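Putative fimbrium subunit Fim1C (Bacteroides uniformis, PDB 4K4K) is putatively a component of the fimbrial tip, part of the surface filaments with which the bacterium adheres and forms biofilms. Local coordinates at residues 41-46 against 85-90; 142-147 against 205-210; 164-169 against 217-222. All coordinates share one frame; numbering follows the deposited sequence.

The three contacts are antiparallel strand pairs in an all-beta chain, one local pattern reused along an elongated fold. Interaction 1 is complete in sequence before the other two begin, and its centre lies about 28 Å from that of interaction 2 and about 40 Å from that of interaction 3. Interactions 2 and 3 alternate along the sequence, 142-147, 164-169, 205-210, 217-222, and their centres are only about 13 Å apart. Leu144 and Ile146 pack against Ile167, Val165, Leu218 and Phe220, so these two pairs meet face to face at one end of the chain, while interaction 1 lies toward the other. Strand 132-150 meets Phe86 near its start and then supplies residues 142-147.

Interaction 1 of 3, residues 41-46 against 85-90; sequences YMLNGD and DFVAYY
A methyl bump on one strand fits a hollow on the other where Val87 CG2 settles between Tyr41 and Leu43, 3.8 Å from Tyr41 CB and 4.1 Å from Leu43 CD1. The leucine and valine side chains meet nearly at right angles, so the branch of one closes against the fork of the other. The same face continues past Val87 to Tyr89, whose CE1 reaches the edge of the Tyr41 ring, 4.2 Å from Tyr41 CE1.

On the reverse face, selenomethionine Met42 runs alongside Phe86. With CG anti to the backbone N (chi1 175°), its chain is carried along the ring: CB lies 3.6 Å from Phe86 CE2, and SE lies 3.7 Å from Phe86 CZ, an oblique Met-aromatic contact. Four nearly straight backbone bonds form an antiparallel ladder, Tyr41 with Val87 and Leu43 with Asp85 as hydrogen-bonded pairs and Met42 with Phe86 as the non-hydrogen-bonded pair between them.

Where the chain leaves the strand at Gly45, two waters span the gap: both donate to Asp85 OD2, one bridging to Gly45 O and the other to Gly45 N. Asp85 OD1 is held by Gly125 N. In this beta-rich fimbrillin fold, strand 84-90 lies between strands 37-44 and 118-126, with strand 47-57 flanking 37-44 on its far edge and Phe135 of strand 132-150 packing against Phe86 and Ala88.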
ATOM      1  N   TYR A  41      14.844  -7.948  -7.719  1.00 13.18           N
ATOM      2  CA  TYR A  41      15.954  -7.670  -8.637  1.00 13.01           C
ATOM      3  C   TYR A  41      17.254  -7.827  -7.901  1.00 15.11           C
ATOM      4  O   TYR A  41      17.390  -7.320  -6.772  1.00 14.56           O
ATOM      5  CB  TYR A  41      15.909  -6.231  -9.187  1.00 13.81           C
ATOM      6  CG  TYR A  41      14.742  -5.922 -10.094  1.00 15.06           C
ATOM      7  CD1 TYR A  41      13.448  -5.822  -9.585  1.00 15.11           C
ATOM      8  CD2 TYR A  41      14.947  -5.579 -11.429  1.00 16.60           C
ATOM      9  CE1 TYR A  41      12.365  -5.513 -10.412  1.00 15.97           C
ATOM     10  CE2 TYR A  41      13.879  -5.222 -12.260  1.00 17.78           C
ATOM     11  CZ  TYR A  41      12.588  -5.186 -11.745  1.00 19.51           C
ATOM     12  OH  TYR A  41      11.549  -4.838 -12.566  1.00 18.82           O
HETATM   13  N   MSE A  42      18.218  -8.477  -8.560  1.00 11.97           N
HETATM   14  CA  MSE A  42      19.599  -8.516  -8.077  1.00 11.61           C
HETATM   15  C   MSE A  42      20.360  -7.520  -8.946  1.00 15.94           C
HETATM   16  O   MSE A  42      20.313  -7.626 -10.171  1.00 15.52           O
HETATM   17  CB  MSE A  42      20.210  -9.924  -8.160  1.00 12.05           C
HETATM   18  CG  MSE A  42      21.674  -9.926  -7.765  1.00 14.14           C
HETATM   19 SE   MSE A  42      22.344 -11.773  -7.566  0.75 15.22          SE
HETATM   20  CE  MSE A  42      22.405 -12.225  -9.357  1.00 14.99           C
ATOM     21  N   LEU A  43      21.037  -6.563  -8.324  1.00 13.26           N
ATOM     22  CA  LEU A  43      21.696  -5.459  -9.022  1.00 13.37           C
ATOM     23  C   LEU A  43      23.191  -5.471  -8.873  1.00 17.83           C
ATOM     24  O   LEU A  43      23.708  -5.734  -7.787  1.00 15.54           O
ATOM     25  CB  LEU A  43      21.185  -4.096  -8.516  1.00 13.26           C
ATOM     26  CG  LEU A  43      19.660  -3.886  -8.511  1.00 15.84           C
ATOM     27  CD1 LEU A  43      19.301  -2.559  -7.823  1.00 17.32           C
ATOM     28  CD2 LEU A  43      19.100  -3.918  -9.972  1.00 17.51           C
ATOM     29  N   ASN A  44      23.875  -5.074  -9.944  1.00 15.99           N
ATOM     30  CA  ASN A  44      25.313  -4.829  -9.951  1.00 16.91           C
ATOM     31  C   ASN A  44      25.396  -3.343 -10.256  1.00 19.58           C
ATOM     32  O   ASN A  44      25.299  -2.953 -11.416  1.00 19.22           O
ATOM     33  CB  ASN A  44      26.030  -5.697 -10.966  1.00 19.93           C
ATOM     34  CG  ASN A  44      27.535  -5.654 -10.780  1.00 34.80           C
ATOM     35  OD1 ASN A  44      28.044  -5.074  -9.817  1.00 25.28           O
ATOM     36  ND2 ASN A  44      28.271  -6.319 -11.648  1.00 31.14           N
ATOM     37  N   GLY A  45      25.454  -2.518  -9.210  1.00 17.22           N
ATOM     38  CA  GLY A  45      25.335  -1.074  -9.341  1.00 18.20           C
ATOM     39  C   GLY A  45      23.913  -0.816  -9.826  1.00 20.60           C
ATOM     40  O   GLY A  45      22.951  -1.287  -9.216  1.00 18.37           O
ATOM     41  N   ASP A  46      23.756  -0.138 -10.971  1.00 16.45           N
ATOM     42  CA  ASP A  46      22.400   0.118 -11.498  1.00 15.48           C
ATOM     43  C   ASP A  46      21.928  -0.974 -12.437  1.00 17.10           C
ATOM     44  O   ASP A  46      20.748  -0.983 -12.823  1.00 17.70           O
ATOM     45  CB  ASP A  46      22.376   1.447 -12.261  1.00 17.65           C
ATOM     46  CG  ASP A  46      22.740   2.611 -11.405  1.00 23.11           C
ATOM     47  OD1 ASP A  46      21.943   2.953 -10.516  1.00 23.63           O
ATOM     48  OD2 ASP A  46      23.873   3.124 -11.553  1.00 23.63           O
ATOM     49  N   ASP A  85      23.486  -6.056  -4.904  1.00 15.13           N
ATOM     50  CA  ASP A  85      22.448  -5.405  -4.102  1.00 14.18           C
ATOM     51  C   ASP A  85      21.108  -5.958  -4.491  1.00 15.64           C
ATOM     52  O   ASP A  85      20.975  -6.537  -5.570  1.00 14.19           O
ATOM     53  CB  ASP A  85      22.478  -3.888  -4.320  1.00 14.91           C
ATOM     54  CG  ASP A  85      23.862  -3.298  -4.156  1.00 20.63           C
ATOM     55  OD1 ASP A  85      24.626  -3.796  -3.293  1.00 18.69           O
ATOM     56  OD2 ASP A  85      24.181  -2.345  -4.886  1.00 21.47           O
ATOM     57  N   PHE A  86      20.109  -5.797  -3.621  1.00 14.31           N
ATOM     58  CA  PHE A  86      18.793  -6.370  -3.858  1.00 13.95           C
ATOM     59  C   PHE A  86      17.732  -5.367  -3.581  1.00 17.25           C
ATOM     60  O   PHE A  86      17.815  -4.653  -2.578  1.00 16.38           O
ATOM     61  CB  PHE A  86      18.575  -7.624  -2.939  1.00 14.76           C
ATOM     62  CG  PHE A  86      19.452  -8.783  -3.357  1.00 16.29           C
ATOM     63  CD1 PHE A  86      20.776  -8.869  -2.926  1.00 17.82           C
ATOM     64  CD2 PHE A  86      18.981  -9.740  -4.252  1.00 18.02           C
ATOM     65  CE1 PHE A  86      21.608  -9.905  -3.363  1.00 19.43           C
ATOM     66  CE2 PHE A  86      19.809 -10.772  -4.698  1.00 19.86           C
ATOM     67  CZ  PHE A  86      21.115 -10.857  -4.249  1.00 18.50           C
ATOM     68  N   VAL A  87      16.711  -5.349  -4.430  1.00 13.38           N
ATOM     69  CA  VAL A  87      15.524  -4.517  -4.239  1.00 13.26           C
ATOM     70  C   VAL A  87      14.309  -5.387  -4.538  1.00 16.25           C
ATOM     71  O   VAL A  87      14.431  -6.387  -5.249  1.00 14.86           O
ATOM     72  CB  VAL A  87      15.508  -3.203  -5.081  1.00 17.65           C
ATOM     73  CG1 VAL A  87      16.652  -2.277  -4.691  1.00 18.74           C
ATOM     74  CG2 VAL A  87      15.526  -3.500  -6.590  1.00 16.35           C
ATOM     75  N   ALA A  88      13.134  -4.989  -4.029  1.00 13.88           N
ATOM     76  CA  ALA A  88      11.893  -5.730  -4.275  1.00 12.40           C
ATOM     77  C   ALA A  88      10.711  -4.813  -4.186  1.00 15.01           C
ATOM     78  O   ALA A  88      10.797  -3.723  -3.613  1.00 14.49           O
ATOM     79  CB  ALA A  88      11.737  -6.889  -3.271  1.00 14.27           C
ATOM     80  N   TYR A  89       9.577  -5.278  -4.714  1.00 12.51           N
ATOM     81  CA  TYR A  89       8.338  -4.522  -4.623  1.00 12.43           C
ATOM     82  C   TYR A  89       7.173  -5.495  -4.508  1.00 17.69           C
ATOM     83  O   TYR A  89       7.284  -6.676  -4.846  1.00 16.68           O
ATOM     84  CB  TYR A  89       8.142  -3.554  -5.838  1.00 12.38           C
ATOM     85  CG  TYR A  89       7.775  -4.314  -7.097  1.00 11.38           C
ATOM     86  CD1 TYR A  89       8.746  -4.997  -7.830  1.00 13.51           C
ATOM     87  CD2 TYR A  89       6.438  -4.447  -7.498  1.00 11.97           C
ATOM     88  CE1 TYR A  89       8.400  -5.766  -8.944  1.00 14.67           C
ATOM     89  CE2 TYR A  89       6.084  -5.232  -8.598  1.00 13.18           C
ATOM     90  CZ  TYR A  89       7.062  -5.917  -9.296  1.00 17.62           C
ATOM     91  OH  TYR A  89       6.704  -6.684 -10.383  1.00 15.25           O
ATOM     92  N   TYR A  90       6.049  -4.975  -4.040  1.00 13.31           N
ATOM     93  CA  TYR A  90       4.794  -5.710  -3.899  1.00 13.51           C
ATOM     94  C   TYR A  90       3.679  -4.784  -4.396  1.00 15.11           C
ATOM     95  O   TYR A  90       3.739  -3.600  -4.088  1.00 15.85           O
ATOM     96  CB  TYR A  90       4.583  -6.084  -2.396  1.00 15.24           C
ATOM     97  CG  TYR A  90       3.188  -6.589  -2.101  1.00 17.97           C
ATOM     98  CD1 TYR A  90       2.864  -7.936  -2.261  1.00 19.67           C
ATOM     99  CD2 TYR A  90       2.152  -5.701  -1.786  1.00 20.39           C
ATOM    100  CE1 TYR A  90       1.549  -8.395  -2.097  1.00 20.51           C
ATOM    101  CE2 TYR A  90       0.845  -6.158  -1.562  1.00 21.41           C
ATOM    102  CZ  TYR A  90       0.553  -7.507  -1.718  1.00 29.11           C
ATOM    103  OH  TYR A  90      -0.728  -7.970  -1.547  1.00 30.04           O
TER
HETATM  104  O   HOH W   1      22.495  -1.158  -6.503  1.00 20.74           O
HETATM  105  O   HOH W   2      26.202  -2.994  -6.573  1.00 31.34           O

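Interaction 2 of 3, residues 142-147 against 205-210; sequences VKLDIT and GIVLPA
Two first torsions near 180° shape this pairing from the side of residues 142-147. In Val142 (chi1 173°) CG1 lies opposite the backbone N, which turns CG2 toward the loop after the partner strand, 3.8 Å from Pro209 CA. Lys143 also starts out extended, then bends at chi2 (73°), and the bend lays its methylene chain over the neighbouring strand, bringing CD within 3.5 Å of Gly205 O and 4.1 Å of Ile206 CG1.

The lysine and Ile206 share one face. On the other, Val207 lies between Val142 and Leu144: its CG2 comes to 3.9 Å from Val142 CB, while its CG1 meets Leu144 CD1, the leucine crossing it at roughly a right angle. Gly205, paired with Leu144, presents no side chain there.

The backbone follows the antiparallel ladder of the beta-rich fimbrillin superfamily, placed in the transthyretin clan. Val142 and Val207 form a hydrogen-bonded pair, as do Leu144 and Gly205, and the Leu144 N to Gly205 O bond, 2.8 Å long, is almost linear at 178°.

At the end of the lysine, NZ makes a salt bridge with Glu204, just before Gly205 in the partner strand, and a hydrogen bond with Gln112. Were Lys143 an alanine, Glu204 would probably lose this counter-charge and Gln112 its bond, and the flank of Ile206 beside which Lys143 CD lies would be uncovered. Tyr249 of strand 247-256, which hydrogen-bonds to strand 132-150 along its other edge, packs against both Val142 and Leu144.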
ATOM      1  N   VAL A 142      -1.119   5.882   0.688  1.00 16.65           N
ATOM      2  CA  VAL A 142      -1.680   6.388   1.950  1.00 17.73           C
ATOM      3  C   VAL A 142      -2.932   5.595   2.312  1.00 21.68           C
ATOM      4  O   VAL A 142      -3.782   5.371   1.458  1.00 20.14           O
ATOM      5  CB  VAL A 142      -1.992   7.898   1.776  1.00 21.51           C
ATOM      6  CG1 VAL A 142      -2.747   8.470   2.991  1.00 22.21           C
ATOM      7  CG2 VAL A 142      -0.724   8.701   1.482  1.00 22.43           C
ATOM      8  N   LYS A 143      -3.043   5.188   3.584  1.00 19.87           N
ATOM      9  CA  LYS A 143      -4.193   4.434   4.043  1.00 19.38           C
ATOM     10  C   LYS A 143      -5.154   5.344   4.802  1.00 22.27           C
ATOM     11  O   LYS A 143      -4.729   6.122   5.662  1.00 22.16           O
ATOM     12  CB  LYS A 143      -3.740   3.268   4.947  1.00 21.36           C
ATOM     13  CG  LYS A 143      -4.871   2.389   5.534  1.00 20.84           C
ATOM     14  CD  LYS A 143      -5.488   1.504   4.489  1.00 25.90           C
ATOM     15  CE  LYS A 143      -6.572   0.622   5.079  1.00 30.60           C
ATOM     16  NZ  LYS A 143      -7.010  -0.412   4.108  1.00 31.51           N
ATOM     17  N   LEU A 144      -6.450   5.229   4.489  1.00 19.85           N
ATOM     18  CA  LEU A 144      -7.510   5.929   5.235  1.00 20.87           C
ATOM     19  C   LEU A 144      -8.281   4.878   6.011  1.00 23.99           C
ATOM     20  O   LEU A 144      -8.707   3.882   5.425  1.00 21.89           O
ATOM     21  CB  LEU A 144      -8.449   6.735   4.322  1.00 20.53           C
ATOM     22  CG  LEU A 144      -7.790   7.729   3.342  1.00 23.61           C
ATOM     23  CD1 LEU A 144      -8.852   8.461   2.530  1.00 23.29           C
ATOM     24  CD2 LEU A 144      -6.853   8.718   4.063  1.00 23.68           C
ATOM     25  N   ASP A 145      -8.447   5.089   7.328  1.00 22.04           N
ATOM     26  CA  ASP A 145      -9.128   4.158   8.216  1.00 21.87           C
ATOM     27  C   ASP A 145     -10.192   4.970   8.944  1.00 26.88           C
ATOM     28  O   ASP A 145      -9.858   5.840   9.738  1.00 25.36           O
ATOM     29  CB  ASP A 145      -8.100   3.511   9.171  1.00 23.92           C
ATOM     30  CG  ASP A 145      -8.647   2.393  10.047  1.00 42.86           C
ATOM     31  OD1 ASP A 145      -9.717   2.587  10.666  1.00 43.58           O
ATOM     32  OD2 ASP A 145      -7.957   1.368  10.197  1.00 53.99           O
ATOM     33  N   ILE A 146     -11.458   4.732   8.618  1.00 22.92           N
ATOM     34  CA  ILE A 146     -12.556   5.527   9.157  1.00 24.53           C
ATOM     35  C   ILE A 146     -13.471   4.676  10.020  1.00 27.28           C
ATOM     36  O   ILE A 146     -13.899   3.590   9.619  1.00 26.88           O
ATOM     37  CB  ILE A 146     -13.303   6.196   7.958  1.00 28.33           C
ATOM     38  CG1 ILE A 146     -12.362   7.201   7.236  1.00 29.07           C
ATOM     39  CG2 ILE A 146     -14.643   6.851   8.374  1.00 31.03           C
ATOM     40  CD1 ILE A 146     -12.718   7.539   5.852  1.00 36.55           C
ATOM     41  N   THR A 147     -13.789   5.198  11.218  1.00 22.55           N
ATOM     42  CA  THR A 147     -14.737   4.567  12.120  1.00 23.10           C
ATOM     43  C   THR A 147     -15.902   5.530  12.250  1.00 28.22           C
ATOM     44  O   THR A 147     -15.685   6.714  12.516  1.00 28.36           O
ATOM     45  CB  THR A 147     -14.070   4.248  13.468  1.00 35.23           C
ATOM     46  OG1 THR A 147     -12.902   3.478  13.215  1.00 34.56           O
ATOM     47  CG2 THR A 147     -14.974   3.475  14.404  1.00 37.08           C
ATOM     48  N   GLY A 205      -9.738   2.989   2.734  1.00 20.76           N
ATOM     49  CA  GLY A 205      -9.298   3.296   1.384  1.00 20.51           C
ATOM     50  C   GLY A 205      -7.800   3.443   1.291  1.00 21.58           C
ATOM     51  O   GLY A 205      -7.134   3.629   2.301  1.00 20.27           O
ATOM     52  N   ILE A 206      -7.272   3.347   0.076  1.00 18.26           N
ATOM     53  CA  ILE A 206      -5.871   3.586  -0.234  1.00 16.62           C
ATOM     54  C   ILE A 206      -5.874   4.699  -1.263  1.00 21.34           C
ATOM     55  O   ILE A 206      -6.527   4.583  -2.305  1.00 22.35           O
ATOM     56  CB  ILE A 206      -5.113   2.320  -0.710  1.00 19.49           C
ATOM     57  CG1 ILE A 206      -5.008   1.314   0.459  1.00 21.18           C
ATOM     58  CG2 ILE A 206      -3.690   2.699  -1.251  1.00 18.96           C
ATOM     59  CD1 ILE A 206      -4.442  -0.076   0.104  1.00 21.38           C
ATOM     60  N   VAL A 207      -5.224   5.807  -0.935  1.00 17.31           N
ATOM     61  CA  VAL A 207      -5.232   6.979  -1.814  1.00 16.60           C
ATOM     62  C   VAL A 207      -3.797   7.411  -2.107  1.00 20.96           C
ATOM     63  O   VAL A 207      -2.855   6.960  -1.447  1.00 18.74           O
ATOM     64  CB  VAL A 207      -6.072   8.144  -1.208  1.00 20.83           C
ATOM     65  CG1 VAL A 207      -7.544   7.727  -1.023  1.00 20.78           C
ATOM     66  CG2 VAL A 207      -5.452   8.663   0.098  1.00 20.77           C
ATOM     67  N   LEU A 208      -3.647   8.335  -3.055  1.00 18.45           N
ATOM     68  CA  LEU A 208      -2.326   8.819  -3.400  1.00 20.01           C
ATOM     69  C   LEU A 208      -1.835   9.867  -2.413  1.00 22.87           C
ATOM     70  O   LEU A 208      -2.633  10.681  -1.921  1.00 22.69           O
ATOM     71  CB  LEU A 208      -2.353   9.442  -4.810  1.00 20.30           C
ATOM     72  CG  LEU A 208      -2.742   8.536  -5.975  1.00 21.88           C
ATOM     73  CD1 LEU A 208      -2.532   9.266  -7.289  1.00 22.98           C
ATOM     74  CD2 LEU A 208      -1.929   7.223  -5.969  1.00 21.06           C
ATOM     75  N   PRO A 209      -0.500   9.950  -2.218  1.00 22.13           N
ATOM     76  CA  PRO A 209       0.041  11.063  -1.412  1.00 21.43           C
ATOM     77  C   PRO A 209      -0.331  12.401  -2.048  1.00 26.40           C
ATOM     78  O   PRO A 209      -0.483  12.481  -3.268  1.00 25.65           O
ATOM     79  CB  PRO A 209       1.564  10.832  -1.450  1.00 22.86           C
ATOM     80  CG  PRO A 209       1.732   9.373  -1.850  1.00 25.88           C
ATOM     81  CD  PRO A 209       0.580   9.087  -2.753  1.00 21.26           C
ATOM     82  N   ALA A 210      -0.527  13.427  -1.231  1.00 26.07           N
ATOM     83  CA  ALA A 210      -0.906  14.765  -1.681  1.00 28.10           C
ATOM     84  C   ALA A 210      -0.283  15.803  -0.776  1.00 34.69           C
ATOM     85  O   ALA A 210      -0.443  15.740   0.455  1.00 33.89           O
ATOM     86  CB  ALA A 210      -2.429  14.929  -1.688  1.00 28.69           C
TER

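Interaction 3 of 3, residues 164-169 against 217-222; sequences TVSISN and ALTFTV
Ser168 OG accepts a 2.8 Å hydrogen bond from Ala217 N, taking the place that a main-chain carbonyl would hold in a regular ladder. The serine can do so because chi1 (70°) sets OG between its own backbone N and carbonyl carbon, turned back on the partner strand. Its N-H answers in the opposite direction, with Ser168 N donating to Ala217 O at 3.0 Å, so a side chain and a main chain together close the end of the pairing just before the chain turns at Asn169.

From there the ladder runs through hydrogen-bonded pairs Ser166 with Thr219 and Thr164 with Thr221. Their side chains line one polar face, where Ser166 OG lies 3.7 Å from Thr219 CB; the hydroxyls themselves have other partners, Ser166 bonding to Glu193 and Thr219 to His231.

The opposite face is apolar. Val165 and Phe220 lie side by side, pointing the same way, Val165 CG1 being 3.8 Å from Phe220 CE2 and Val165 CG2 3.8 Å from Phe220 CD2. Next along, Leu218 CD2 lodges against Ile167 CB at 3.8 Å, the two chains crossing at a slant. This apolar face packs on Leu144, Ile146 and Ile148 of strand 132-150, polar side outward and hydrocarbon side inward, the amphipathic strand pattern of a beta-sandwich, consistent with the placing of the fimbrillins in the transthyretin clan.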
ATOM      1  N   THR A 164     -22.599   5.062   3.438  1.00 30.69           N
ATOM      2  CA  THR A 164     -21.513   4.938   2.453  1.00 30.48           C
ATOM      3  C   THR A 164     -20.571   6.124   2.636  1.00 31.84           C
ATOM      4  O   THR A 164     -20.980   7.173   3.135  1.00 30.91           O
ATOM      5  CB  THR A 164     -22.041   4.840   1.019  1.00 43.80           C
ATOM      6  OG1 THR A 164     -22.757   6.035   0.715  1.00 49.14           O
ATOM      7  CG2 THR A 164     -22.906   3.619   0.790  1.00 43.58           C
ATOM      8  N   VAL A 165     -19.306   5.947   2.252  1.00 28.94           N
ATOM      9  CA  VAL A 165     -18.280   6.971   2.416  1.00 27.45           C
ATOM     10  C   VAL A 165     -17.522   7.123   1.114  1.00 28.96           C
ATOM     11  O   VAL A 165     -17.091   6.119   0.538  1.00 27.87           O
ATOM     12  CB  VAL A 165     -17.296   6.624   3.593  1.00 31.81           C
ATOM     13  CG1 VAL A 165     -16.334   7.786   3.895  1.00 31.27           C
ATOM     14  CG2 VAL A 165     -18.048   6.212   4.852  1.00 32.60           C
ATOM     15  N   SER A 166     -17.292   8.364   0.693  1.00 25.50           N
ATOM     16  CA  SER A 166     -16.452   8.643  -0.469  1.00 24.79           C
ATOM     17  C   SER A 166     -15.565   9.848  -0.169  1.00 27.42           C
ATOM     18  O   SER A 166     -15.850  10.605   0.764  1.00 28.10           O
ATOM     19  CB  SER A 166     -17.308   8.864  -1.716  1.00 29.71           C
ATOM     20  OG  SER A 166     -18.037  10.074  -1.608  1.00 32.36           O
ATOM     21  N   ILE A 167     -14.476  10.005  -0.921  1.00 22.16           N
ATOM     22  CA  ILE A 167     -13.564  11.148  -0.782  1.00 21.08           C
ATOM     23  C   ILE A 167     -13.479  11.824  -2.148  1.00 27.31           C
ATOM     24  O   ILE A 167     -13.372  11.142  -3.172  1.00 26.00           O
ATOM     25  CB  ILE A 167     -12.177  10.762  -0.189  1.00 22.49           C
ATOM     26  CG1 ILE A 167     -11.319  12.019   0.107  1.00 22.72           C
ATOM     27  CG2 ILE A 167     -11.424   9.697  -1.031  1.00 21.87           C
ATOM     28  CD1 ILE A 167      -9.965  11.749   0.892  1.00 23.98           C
ATOM     29  N   SER A 168     -13.560  13.157  -2.164  1.00 25.46           N
ATOM     30  CA  SER A 168     -13.585  13.942  -3.391  1.00 25.67           C
ATOM     31  C   SER A 168     -12.208  14.411  -3.853  1.00 30.60           C
ATOM     32  O   SER A 168     -11.238  14.410  -3.096  1.00 30.11           O
ATOM     33  CB  SER A 168     -14.478  15.173  -3.198  1.00 28.09           C
ATOM     34  OG  SER A 168     -13.847  16.088  -2.312  1.00 34.19           O
ATOM     35  N   ASN A 169     -12.180  14.862  -5.115  1.00 28.53           N
ATOM     36  CA  ASN A 169     -11.083  15.492  -5.842  1.00 29.50           C
ATOM     37  C   ASN A 169      -9.759  14.750  -5.637  1.00 31.80           C
ATOM     38  O   ASN A 169      -8.745  15.292  -5.176  1.00 31.92           O
ATOM     39  CB  ASN A 169     -10.989  16.963  -5.483  1.00 35.59           C
ATOM     40  CG  ASN A 169     -12.310  17.667  -5.783  1.00 60.39           C
ATOM     41  OD1 ASN A 169     -12.892  17.538  -6.873  1.00 51.07           O
ATOM     42  ND2 ASN A 169     -12.886  18.290  -4.775  1.00 54.61           N
ATOM     43  N   ALA A 217     -13.020  16.427   0.394  1.00 31.52           N
ATOM     44  CA  ALA A 217     -14.047  16.245   1.399  1.00 31.20           C
ATOM     45  C   ALA A 217     -14.480  14.797   1.483  1.00 32.46           C
ATOM     46  O   ALA A 217     -14.499  14.089   0.474  1.00 30.68           O
ATOM     47  CB  ALA A 217     -15.258  17.134   1.088  1.00 33.64           C
ATOM     48  N   LEU A 218     -14.820  14.354   2.690  1.00 28.45           N
ATOM     49  CA  LEU A 218     -15.445  13.058   2.913  1.00 27.47           C
ATOM     50  C   LEU A 218     -16.951  13.257   2.835  1.00 33.19           C
ATOM     51  O   LEU A 218     -17.468  14.193   3.459  1.00 34.00           O
ATOM     52  CB  LEU A 218     -15.080  12.442   4.280  1.00 27.11           C
ATOM     53  CG  LEU A 218     -13.645  12.055   4.552  1.00 30.58           C
ATOM     54  CD1 LEU A 218     -13.529  11.417   5.923  1.00 31.38           C
ATOM     55  CD2 LEU A 218     -13.103  11.078   3.486  1.00 29.72           C
ATOM     56  N   THR A 219     -17.661  12.400   2.086  1.00 28.50           N
ATOM     57  CA  THR A 219     -19.126  12.472   2.010  1.00 28.27           C
ATOM     58  C   THR A 219     -19.687  11.224   2.670  1.00 31.98           C
ATOM     59  O   THR A 219     -19.306  10.109   2.311  1.00 30.26           O
ATOM     60  CB  THR A 219     -19.645  12.671   0.566  1.00 33.65           C
ATOM     61  OG1 THR A 219     -19.135  13.915   0.081  1.00 32.77           O
ATOM     62  CG2 THR A 219     -21.193  12.696   0.476  1.00 33.90           C
ATOM     63  N   PHE A 220     -20.597  11.415   3.633  1.00 29.52           N
ATOM     64  CA  PHE A 220     -21.273  10.325   4.318  1.00 29.22           C
ATOM     65  C   PHE A 220     -22.731  10.348   3.918  1.00 33.93           C
ATOM     66  O   PHE A 220     -23.414  11.312   4.258  1.00 34.33           O
ATOM     67  CB  PHE A 220     -21.146  10.472   5.855  1.00 30.90           C
ATOM     68  CG  PHE A 220     -19.717  10.553   6.318  1.00 30.56           C
ATOM     69  CD1 PHE A 220     -19.068  11.782   6.416  1.00 32.61           C
ATOM     70  CD2 PHE A 220     -19.001   9.399   6.608  1.00 31.83           C
ATOM     71  CE1 PHE A 220     -17.726  11.852   6.798  1.00 32.59           C
ATOM     72  CE2 PHE A 220     -17.660   9.468   6.979  1.00 33.72           C
ATOM     73  CZ  PHE A 220     -17.033  10.694   7.061  1.00 32.76           C
ATOM     74  N   THR A 221     -23.205   9.322   3.190  1.00 31.52           N
ATOM     75  CA  THR A 221     -24.612   9.226   2.771  0.50 32.46           C
ATOM     76  C   THR A 221     -25.291   8.264   3.735  1.00 37.39           C
ATOM     77  O   THR A 221     -24.922   7.087   3.764  1.00 36.54           O
ATOM     78  CB  THR A 221     -24.701   8.787   1.299  0.50 36.84           C
ATOM     79  OG1 THR A 221     -23.775   9.550   0.520  0.50 33.86           O
ATOM     80  CG2 THR A 221     -26.116   8.917   0.728  0.50 36.46           C
ATOM     81  N   VAL A 222     -26.234   8.761   4.536  1.00 37.96           N
ATOM     82  CA  VAL A 222     -26.925   7.983   5.544  1.00 39.65           C
ATOM     83  C   VAL A 222     -28.326   7.596   5.044  1.00 49.83           C
ATOM     84  O   VAL A 222     -29.202   8.456   4.972  1.00 50.97           O
ATOM     85  CB  VAL A 222     -26.978   8.761   6.884  1.00 43.07           C
ATOM     86  CG1 VAL A 222     -27.571   7.902   7.989  1.00 43.32           C
ATOM     87  CG2 VAL A 222     -25.583   9.269   7.286  1.00 42.05           C
TER